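Polymerase cofactor VP35 (Reston ebolavirus, PDB 3L2A) acts as a viral polymerase cofactor and, through its interferon inhibitory domain, probably binds RNA and helps the virus evade the host interferon response. Local coordinates at residues Glu15-His20 with Cys64-Ile69; Leu45-Ala50 with Lys71-Phe76; Phe117-Gln120 with Thr124-Leu127. One frame throughout, in Å; residues are numbered along the deposited sequence.

Contact 1: residues Glu15-His20 with Cys64-Ile69; sequences EIMYDH and CALIQI
Met17 and Leu66 bring helices 10-19 and 62-72 nearest to each other within these segments, yet their CA atoms remain 8.8 Å apart, so the backbones keep their distance and the gap is bridged by side chains. Three residues do the work: Met17 from one helix, and Leu66 and Ile69, one turn apart, from the other. All three point their CB toward the opposite segment. Met17 has its CG beside the backbone N, opposite the carbonyl carbon (chi1 -68°), and from there the chain runs out extended, with chi2 at 176° and chi3 at 165°. That straight reach delivers the sulfur and the terminal methyl to the far helix. Met17 SD lies 3.8 Å from Leu66 CD2, the two side chains crossing at a slant, and the methyl Met17 CE stays close to the same branch, 4.0 Å from Leu66 CD2. The methyl then goes on to meet Ile69 end to end: Met17 CE is 3.9 Å from Ile69 CD1, the tip of the longer isoleucine branch. One methionine thus serves both residues, using its sulfur and methyl on the leucine and the methyl alone on the isoleucine. Helices 27-41 and 45-57 also pack here. Val32 touches both Met17 and Leu66, while Ile48 packs on Met17 and Phe52 on Ile69, which places the contact in the core of the domain's helical part. The chemistry is wholly apolar: thioether, methyl and branched aliphatic groups meet at ordinary van der Waals distances in a buried setting. Only about 100 Å² is buried between the two segments, so this pairing is one modest share of a core to which several helices contribute, and it depends on shape and exclusion of water rather than on directed bonds.

Contact 2: residues Leu45-Ala50 with Lys71-Phe76; sequences LDTIHA and KRVPIF. With ACY (acetic acid), chain C.
Ile48 and Phe76 meet with their side chains crossing at about a right angle, the isoleucine tip coming in at the edge of the ring, near its plane. The methyl CD1 of Ile48 sits 3.9 Å from Phe76 CZ and 4.1 Å from Phe76 CE2, so it covers the far corner of the ring and neither face. One face of Phe76 is taken by its own neighbour, with Ile75 CG2 lying 3.6 Å above the ring plane, off-centre, near the ring's margin. This is the place where helix 62-72 ends and the chain turns into the short helix 75-78: the helical run stops at Val73, and Phe76 N donates to Val73 O at 3.1 Å across the turn. Helix 45-57 packs against that turn, where Thr47 CG2 makes a looser approach to Val73 CG1 at 4.3 Å. Ile35 of helix 27-41 touches both Ile48 and Phe76. His49 turns another way, its CG anti to the backbone N (chi1 -179°), and His49 NE2 donates a nearly straight hydrogen bond (166°) of 3.0 Å to OXT of an acetic acid molecule probably picked up from the crystallisation liquor, although the ligand's other oxygen sits too close to the ring and its exact placement is doubtful.

Contact 3: residues Phe117-Gln120 with Thr124-Leu127; sequences FKMQ and TLGL
A bend about the CG-SD bond of Met119 (chi3 -59°) folds its methyl back onto Leu125. The methionine passes obliquely over the leucine, Met119 CE lying 3.7 Å from Leu125 CD1, with the sulfur also alongside that branch. Phe117 projects from the same face of the sheet as Leu125, and the ring atom CE1 of Phe117 comes obliquely to 4.0 Å from Leu127 CB. Together the two segments form part of the beta hairpin of strands 113-118 and 124-128, the central pair of a four-stranded mixed sheet. Phe117 and Leu125 are an antiparallel hydrogen-bonded pair: Phe117 N donates to Leu125 O at 2.8 Å, nearly straight at 168°, and Leu125 N returns the bond to Phe117 O at 3.0 Å. The latter oxygen, Phe117 O, also receives a CA-H...O contact from Thr124 CA, 3.3 Å away. Lys118 and Thr124, the next pair, are non-hydrogen-bonded and put their side chains on the other face. There, in the conformer described, Thr124 OG1 lies against the base of the extended lysine, 3.4 Å from Lys118 CB, a tentative contact because the threonine has a second conformer. On its outer side Lys118 bonds through its backbone to Ile84 and Ile86, while Leu100 of strand 100-102 touches Phe117, Leu125 and Leu127.

In the fold
Contacts 1 and 2 are neighbours, with centres 12 Å apart, and both draw on helix 62-72. They touch directly, as where Ile69 CG2 meets Phe76 CE2 at 3.5 Å and Met17 CE meets Ile48 CG2 at 3.8 Å, so they belong to one continuous apolar core. Their segments alternate along the chain, so the two contacts cross in sequence. Contact 3 comes later, a hairpin close to the C-terminus. Its centre lies 24 Å from that of contact 1 and 26 Å from that of contact 2, on the other side of the chain's centre, without touching either. The domain therefore combines a helical bundle with a sheet, and Leu127 of the sheet packs on Ala27 and Gln30 of helix 27-41, one of the places where the two parts meet.

Contact 1: residues Glu15-His20 with Cys64-Ile69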
loop_
_atom_site.group_PDB
_atom_site.type_symbol
_atom_site.label_atom_id
_atom_site.label_comp_id
_atom_site.label_asym_id
_atom_site.label_seq_id
_atom_site.Cartn_x
_atom_site.Cartn_y
_atom_site.Cartn_z
ATOM N N GLU A 15 -9.253 -6.344 -6.033
ATOM C CA GLU A 15 -10.364 -5.888 -6.854
ATOM C C GLU A 15 -11.361 -5.096 -6.039
ATOM O O GLU A 15 -11.780 -4.017 -6.466
ATOM C CB GLU A 15 -11.032 -7.080 -7.540
ATOM C CG GLU A 15 -10.171 -7.684 -8.631
ATOM C CD GLU A 15 -10.812 -8.923 -9.279
ATOM O OE1 GLU A 15 -11.871 -9.377 -8.785
ATOM O OE2 GLU A 15 -10.255 -9.422 -10.294
ATOM N N ILE A 16 -11.716 -5.587 -4.848
ATOM C CA ILE A 16 -12.595 -4.829 -3.938
ATOM C C ILE A 16 -12.001 -3.446 -3.606
ATOM O O ILE A 16 -12.704 -2.425 -3.605
ATOM C CB ILE A 16 -12.841 -5.606 -2.616
ATOM C CG1 ILE A 16 -13.798 -6.781 -2.875
ATOM C CG2 ILE A 16 -13.396 -4.694 -1.513
ATOM C CD1 ILE A 16 -13.897 -7.759 -1.715
ATOM N N MET A 17 -10.713 -3.424 -3.293
ATOM C CA MET A 17 -10.081 -2.155 -2.888
ATOM C C MET A 17 -9.982 -1.193 -4.081
ATOM O O MET A 17 -10.209 0.026 -3.940
ATOM C CB MET A 17 -8.719 -2.413 -2.240
ATOM C CG MET A 17 -8.852 -3.121 -0.893
ATOM S SD MET A 17 -7.220 -3.494 -0.253
ATOM C CE MET A 17 -7.626 -3.865 1.464
ATOM N N TYR A 18 -9.639 -1.719 -5.261
ATOM C CA TYR A 18 -9.584 -0.890 -6.480
ATOM C C TYR A 18 -10.949 -0.346 -6.882
ATOM O O TYR A 18 -11.052 0.744 -7.454
ATOM C CB TYR A 18 -9.002 -1.671 -7.661
ATOM C CG TYR A 18 -7.506 -1.610 -7.850
ATOM C CD1 TYR A 18 -6.639 -1.561 -6.773
ATOM C CD2 TYR A 18 -6.953 -1.639 -9.136
ATOM C CE1 TYR A 18 -5.259 -1.537 -6.951
ATOM C CE2 TYR A 18 -5.569 -1.607 -9.328
ATOM C CZ TYR A 18 -4.729 -1.550 -8.226
ATOM O OH TYR A 18 -3.360 -1.548 -8.401
ATOM N N ASP A 19 -12.003 -1.090 -6.568
ATOM C CA ASP A 19 -13.373 -0.742 -6.959
ATOM C C ASP A 19 -13.802 0.606 -6.393
ATOM O O ASP A 19 -14.628 1.299 -6.980
ATOM C CB ASP A 19 -14.352 -1.842 -6.485
ATOM C CG ASP A 19 -14.507 -2.977 -7.491
ATOM O OD1 ASP A 19 -13.989 -2.897 -8.626
ATOM O OD2 ASP A 19 -15.163 -3.984 -7.133
ATOM N N HIS A 20 -13.289 0.987 -5.229
ATOM C CA HIS A 20 -13.689 2.273 -4.688
ATOM C C HIS A 20 -12.553 3.291 -4.552
ATOM O O HIS A 20 -12.644 4.218 -3.749
ATOM C CB HIS A 20 -14.501 2.126 -3.393
ATOM C CG HIS A 20 -15.947 1.813 -3.624
ATOM N ND1 HIS A 20 -16.837 2.739 -4.128
ATOM C CD2 HIS A 20 -16.661 0.680 -3.416
ATOM C CE1 HIS A 20 -18.035 2.187 -4.227
ATOM N NE2 HIS A 20 -17.954 0.939 -3.802
ATOM N N CYS A 64 -8.579 6.477 3.572
ATOM C CA CYS A 64 -8.406 6.480 5.006
ATOM C C CYS A 64 -8.398 5.062 5.545
ATOM O O CYS A 64 -7.569 4.740 6.406
ATOM C CB CYS A 64 -9.485 7.325 5.679
ATOM S SG CYS A 64 -9.297 7.397 7.467
ATOM N N ALA A 65 -9.295 4.210 5.026
ATOM C CA ALA A 65 -9.354 2.799 5.444
ATOM C C ALA A 65 -8.006 2.087 5.231
ATOM O O ALA A 65 -7.541 1.318 6.085
ATOM C CB ALA A 65 -10.516 2.074 4.709
ATOM N N LEU A 66 -7.345 2.392 4.110
ATOM C CA LEU A 66 -6.038 1.804 3.827
ATOM C C LEU A 66 -4.986 2.319 4.784
ATOM O O LEU A 66 -4.140 1.561 5.254
ATOM C CB LEU A 66 -5.641 2.093 2.392
ATOM C CG LEU A 66 -6.491 1.395 1.315
ATOM C CD1 LEU A 66 -6.174 1.999 -0.038
ATOM C CD2 LEU A 66 -6.226 -0.131 1.302
ATOM N N ILE A 67 -5.008 3.618 5.061
ATOM C CA ILE A 67 -4.095 4.139 6.086
ATOM C C ILE A 67 -4.315 3.430 7.426
ATOM O O ILE A 67 -3.369 3.011 8.091
ATOM C CB ILE A 67 -4.254 5.668 6.245
ATOM C CG1 ILE A 67 -3.775 6.382 4.976
ATOM C CG2 ILE A 67 -3.498 6.184 7.495
ATOM C CD1 ILE A 67 -4.041 7.897 4.985
ATOM N N GLN A 68 -5.578 3.258 7.802
ATOM C CA GLN A 68 -5.883 2.637 9.080
ATOM C C GLN A 68 -5.390 1.197 9.139
ATOM O O GLN A 68 -4.897 0.754 10.181
ATOM C CB GLN A 68 -7.375 2.776 9.391
ATOM C CG GLN A 68 -7.818 4.243 9.566
ATOM C CD GLN A 68 -7.137 4.998 10.701
ATOM O OE1 GLN A 68 -6.002 5.468 10.575
ATOM N NE2 GLN A 68 -7.867 5.195 11.793
ATOM N N ILE A 69 -5.505 0.470 8.030
ATOM C CA ILE A 69 -4.944 -0.893 7.951
ATOM C C ILE A 69 -3.482 -0.881 8.335
ATOM O O ILE A 69 -3.040 -1.699 9.158
ATOM C CB ILE A 69 -5.150 -1.555 6.560
ATOM C CG1 ILE A 69 -6.634 -1.911 6.358
ATOM C CG2 ILE A 69 -4.215 -2.793 6.381
ATOM C CD1 ILE A 69 -7.072 -2.101 4.867
#

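Contact 2: residues Leu45-Ala50 with Lys71-Phe76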
loop_
_atom_site.group_PDB
_atom_site.type_symbol
_atom_site.label_atom_id
_atom_site.label_comp_id
_atom_site.label_asym_id
_atom_site.label_seq_id
_atom_site.Cartn_x
_atom_site.Cartn_y
_atom_site.Cartn_z
ATOM N N LEU A 45 -4.826 -11.906 4.780
ATOM C CA LEU A 45 -5.786 -11.219 3.902
ATOM C C LEU A 45 -7.144 -11.004 4.535
ATOM O O LEU A 45 -7.807 -10.001 4.265
ATOM C CB LEU A 45 -5.990 -11.989 2.597
ATOM C CG LEU A 45 -4.757 -11.955 1.685
ATOM C CD1 LEU A 45 -4.942 -13.027 0.582
ATOM C CD2 LEU A 45 -4.563 -10.562 1.077
ATOM N N ASP A 46 -7.592 -11.979 5.322
ATOM C CA ASP A 46 -8.934 -11.851 5.905
ATOM C C ASP A 46 -8.982 -10.882 7.073
ATOM O O ASP A 46 -10.013 -10.232 7.311
ATOM C CB ASP A 46 -9.438 -13.250 6.278
ATOM C CG ASP A 46 -9.593 -14.113 5.053
ATOM O OD1 ASP A 46 -10.240 -13.636 4.102
ATOM O OD2 ASP A 46 -9.083 -15.242 5.044
ATOM N N THR A 47 -7.867 -10.766 7.793
ATOM C CA THR A 47 -7.749 -9.714 8.810
ATOM C C THR A 47 -7.767 -8.324 8.158
ATOM O O THR A 47 -8.459 -7.421 8.602
ATOM C CB THR A 47 -6.449 -9.911 9.587
ATOM O OG1 THR A 47 -6.488 -11.185 10.263
ATOM C CG2 THR A 47 -6.264 -8.832 10.636
ATOM N N ILE A 48 -6.975 -8.171 7.110
ATOM C CA ILE A 48 -6.925 -6.903 6.359
ATOM C C ILE A 48 -8.311 -6.544 5.777
ATOM O O ILE A 48 -8.778 -5.422 5.882
ATOM C CB ILE A 48 -5.868 -7.034 5.262
ATOM C CG1 ILE A 48 -4.477 -7.082 5.893
ATOM C CG2 ILE A 48 -5.980 -5.879 4.252
ATOM C CD1 ILE A 48 -3.361 -7.572 4.903
ATOM N N HIS A 49 -8.974 -7.533 5.202
ATOM C CA HIS A 49 -10.305 -7.340 4.633
ATOM C C HIS A 49 -11.285 -6.896 5.715
ATOM O O HIS A 49 -12.084 -5.993 5.493
ATOM C CB HIS A 49 -10.737 -8.633 3.925
ATOM C CG HIS A 49 -12.092 -8.562 3.281
ATOM N ND1 HIS A 49 -12.930 -9.655 3.210
ATOM C CD2 HIS A 49 -12.737 -7.553 2.647
ATOM C CE1 HIS A 49 -14.044 -9.318 2.582
ATOM N NE2 HIS A 49 -13.960 -8.042 2.242
ATOM N N ALA A 50 -11.190 -7.521 6.888
ATOM C CA ALA A 50 -12.089 -7.208 8.017
ATOM C C ALA A 50 -11.894 -5.763 8.443
ATOM O O ALA A 50 -12.838 -5.041 8.692
ATOM C CB ALA A 50 -11.783 -8.139 9.193
ATOM N N LYS A 71 -1.839 1.050 10.161
ATOM C CA LYS A 71 -1.689 1.411 11.574
ATOM C C LYS A 71 -2.232 0.357 12.554
ATOM O O LYS A 71 -1.730 0.222 13.680
ATOM C CB LYS A 71 -2.404 2.748 11.814
ATOM C CG LYS A 71 -1.676 3.928 11.150
ATOM C CD LYS A 71 -2.575 5.153 10.988
ATOM C CE LYS A 71 -3.061 5.722 12.307
ATOM N NZ LYS A 71 -4.116 6.777 12.054
ATOM N N ARG A 72 -3.261 -0.371 12.147
ATOM C CA ARG A 72 -3.924 -1.273 13.084
ATOM C C ARG A 72 -3.314 -2.669 13.052
ATOM O O ARG A 72 -3.151 -3.298 14.095
ATOM C CB ARG A 72 -5.429 -1.325 12.822
ATOM C CG ARG A 72 -6.118 0.007 13.047
ATOM C CD ARG A 72 -7.622 -0.079 12.866
ATOM N NE ARG A 72 -8.221 1.251 12.961
ATOM C CZ ARG A 72 -9.370 1.612 12.400
ATOM N NH1 ARG A 72 -10.088 0.748 11.693
ATOM N NH2 ARG A 72 -9.805 2.851 12.561
ATOM N N VAL A 73 -2.962 -3.132 11.854
ATOM C CA VAL A 73 -2.599 -4.524 11.649
ATOM C C VAL A 73 -1.095 -4.686 11.873
ATOM O O VAL A 73 -0.310 -4.102 11.121
ATOM C CB VAL A 73 -3.032 -5.007 10.240
ATOM C CG1 VAL A 73 -2.725 -6.479 10.066
ATOM C CG2 VAL A 73 -4.543 -4.751 10.005
ATOM N N PRO A 74 -0.686 -5.449 12.913
ATOM C CA PRO A 74 0.716 -5.516 13.325
ATOM C C PRO A 74 1.754 -5.809 12.273
ATOM O O PRO A 74 2.900 -5.339 12.408
ATOM C CB PRO A 74 0.722 -6.668 14.342
ATOM C CG PRO A 74 -0.564 -6.594 14.977
ATOM C CD PRO A 74 -1.545 -6.214 13.851
ATOM N N ILE A 75 1.399 -6.602 11.262
ATOM C CA ILE A 75 2.373 -6.988 10.222
ATOM C C ILE A 75 3.017 -5.782 9.545
ATOM O O ILE A 75 4.157 -5.866 9.120
ATOM C CB ILE A 75 1.757 -7.942 9.139
ATOM C CG1 ILE A 75 2.848 -8.639 8.315
ATOM C CG2 ILE A 75 0.726 -7.231 8.232
ATOM C CD1 ILE A 75 3.666 -9.624 9.120
ATOM N N PHE A 76 2.300 -4.663 9.490
ATOM C CA PHE A 76 2.789 -3.466 8.798
ATOM C C PHE A 76 3.784 -2.678 9.610
ATOM O O PHE A 76 4.405 -1.757 9.105
ATOM C CB PHE A 76 1.623 -2.617 8.264
ATOM C CG PHE A 76 0.821 -3.347 7.251
ATOM C CD1 PHE A 76 1.362 -3.611 5.996
ATOM C CD2 PHE A 76 -0.460 -3.827 7.560
ATOM C CE1 PHE A 76 0.643 -4.314 5.041
ATOM C CE2 PHE A 76 -1.180 -4.540 6.609
ATOM C CZ PHE A 76 -0.641 -4.782 5.364
HETATM C C ACY C . -15.277 -5.147 1.466
HETATM O O ACY C . -14.107 -5.278 1.870
HETATM O OXT ACY C . -16.015 -6.123 1.178
HETATM C CH3 ACY C . -15.760 -3.727 1.344
#

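Contact 3: residues Phe117-Gln120 with Thr124-Leu127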
loop_
_atom_site.group_PDB
_atom_site.type_symbol
_atom_site.label_atom_id
_atom_site.label_comp_id
_atom_site.label_asym_id
_atom_site.label_seq_id
_atom_site.Cartn_x
_atom_site.Cartn_y
_atom_site.Cartn_z
ATOM N N PHE A 117 11.320 2.983 -4.391
ATOM C CA PHE A 117 11.685 2.765 -5.774
ATOM C C PHE A 117 13.183 2.930 -5.842
ATOM O O PHE A 117 13.688 4.031 -5.624
ATOM C CB PHE A 117 11.020 3.793 -6.683
ATOM C CG PHE A 117 9.532 3.632 -6.802
ATOM C CD1 PHE A 117 8.678 4.573 -6.246
ATOM C CD2 PHE A 117 8.989 2.536 -7.484
ATOM C CE1 PHE A 117 7.300 4.459 -6.370
ATOM C CE2 PHE A 117 7.597 2.397 -7.618
ATOM C CZ PHE A 117 6.752 3.365 -7.055
ATOM N N LYS A 118 13.895 1.851 -6.127
ATOM C CA LYS A 118 15.341 1.944 -6.251
ATOM C C LYS A 118 15.743 2.128 -7.704
ATOM O O LYS A 118 15.480 1.265 -8.553
ATOM C CB LYS A 118 16.043 0.712 -5.668
ATOM C CG LYS A 118 17.542 0.723 -5.880
ATOM C CD LYS A 118 18.264 0.001 -4.774
ATOM C CE LYS A 118 19.770 0.225 -4.863
ATOM N NZ LYS A 118 20.428 -0.501 -3.746
ATOM N N MET A 119 16.377 3.266 -7.987
ATOM C CA MET A 119 16.734 3.557 -9.370
ATOM C C MET A 119 18.179 3.205 -9.716
ATOM O O MET A 119 18.952 2.702 -8.881
ATOM C CB MET A 119 16.374 5.018 -9.689
ATOM C CG MET A 119 14.877 5.327 -9.478
ATOM S SD MET A 119 14.437 7.066 -9.532
ATOM C CE MET A 119 15.468 7.701 -8.206
ATOM N N GLN A 120 18.527 3.382 -10.984
ATOM C CA GLN A 120 19.823 2.951 -11.489
ATOM C C GLN A 120 21.029 3.629 -10.837
ATOM O O GLN A 120 22.039 2.964 -10.571
ATOM C CB GLN A 120 19.869 3.056 -13.015
ATOM C CG GLN A 120 18.828 2.160 -13.691
ATOM C CD GLN A 120 19.066 2.073 -15.251
ATOM O OE1 GLN A 120 18.709 0.913 -15.761
ATOM N NE2 GLN A 120 19.705 3.242 -16.009
ATOM N N THR A 124 17.293 6.092 -4.063
ATOM C CA THR A 124 16.003 5.476 -3.775
ATOM C C THR A 124 14.981 6.513 -3.316
ATOM O O THR A 124 15.225 7.259 -2.357
ATOM C CB THR A 124 16.156 4.321 -2.748
ATOM O OG1 THR A 124 16.689 3.167 -3.411
ATOM C CG2 THR A 124 14.819 3.955 -2.114
ATOM N N LEU A 125 13.851 6.557 -4.023
ATOM C CA LEU A 125 12.781 7.497 -3.745
ATOM C C LEU A 125 11.696 6.711 -3.078
ATOM O O LEU A 125 11.242 5.705 -3.626
ATOM C CB LEU A 125 12.215 8.091 -5.033
ATOM C CG LEU A 125 12.987 9.213 -5.723
ATOM C CD1 LEU A 125 12.433 9.441 -7.124
ATOM C CD2 LEU A 125 12.918 10.493 -4.908
ATOM N N GLY A 126 11.274 7.153 -1.901
ATOM C CA GLY A 126 10.170 6.475 -1.218
ATOM C C GLY A 126 8.871 7.110 -1.688
ATOM O O GLY A 126 8.822 8.315 -1.941
ATOM N N LEU A 127 7.829 6.294 -1.810
ATOM C CA LEU A 127 6.499 6.781 -2.101
ATOM C C LEU A 127 5.802 6.967 -0.771
ATOM O O LEU A 127 5.750 6.048 0.042
ATOM C CB LEU A 127 5.748 5.726 -2.907
ATOM C CG LEU A 127 4.315 6.035 -3.299
ATOM C CD1 LEU A 127 4.308 7.239 -4.223
ATOM C CD2 LEU A 127 3.706 4.828 -3.983
#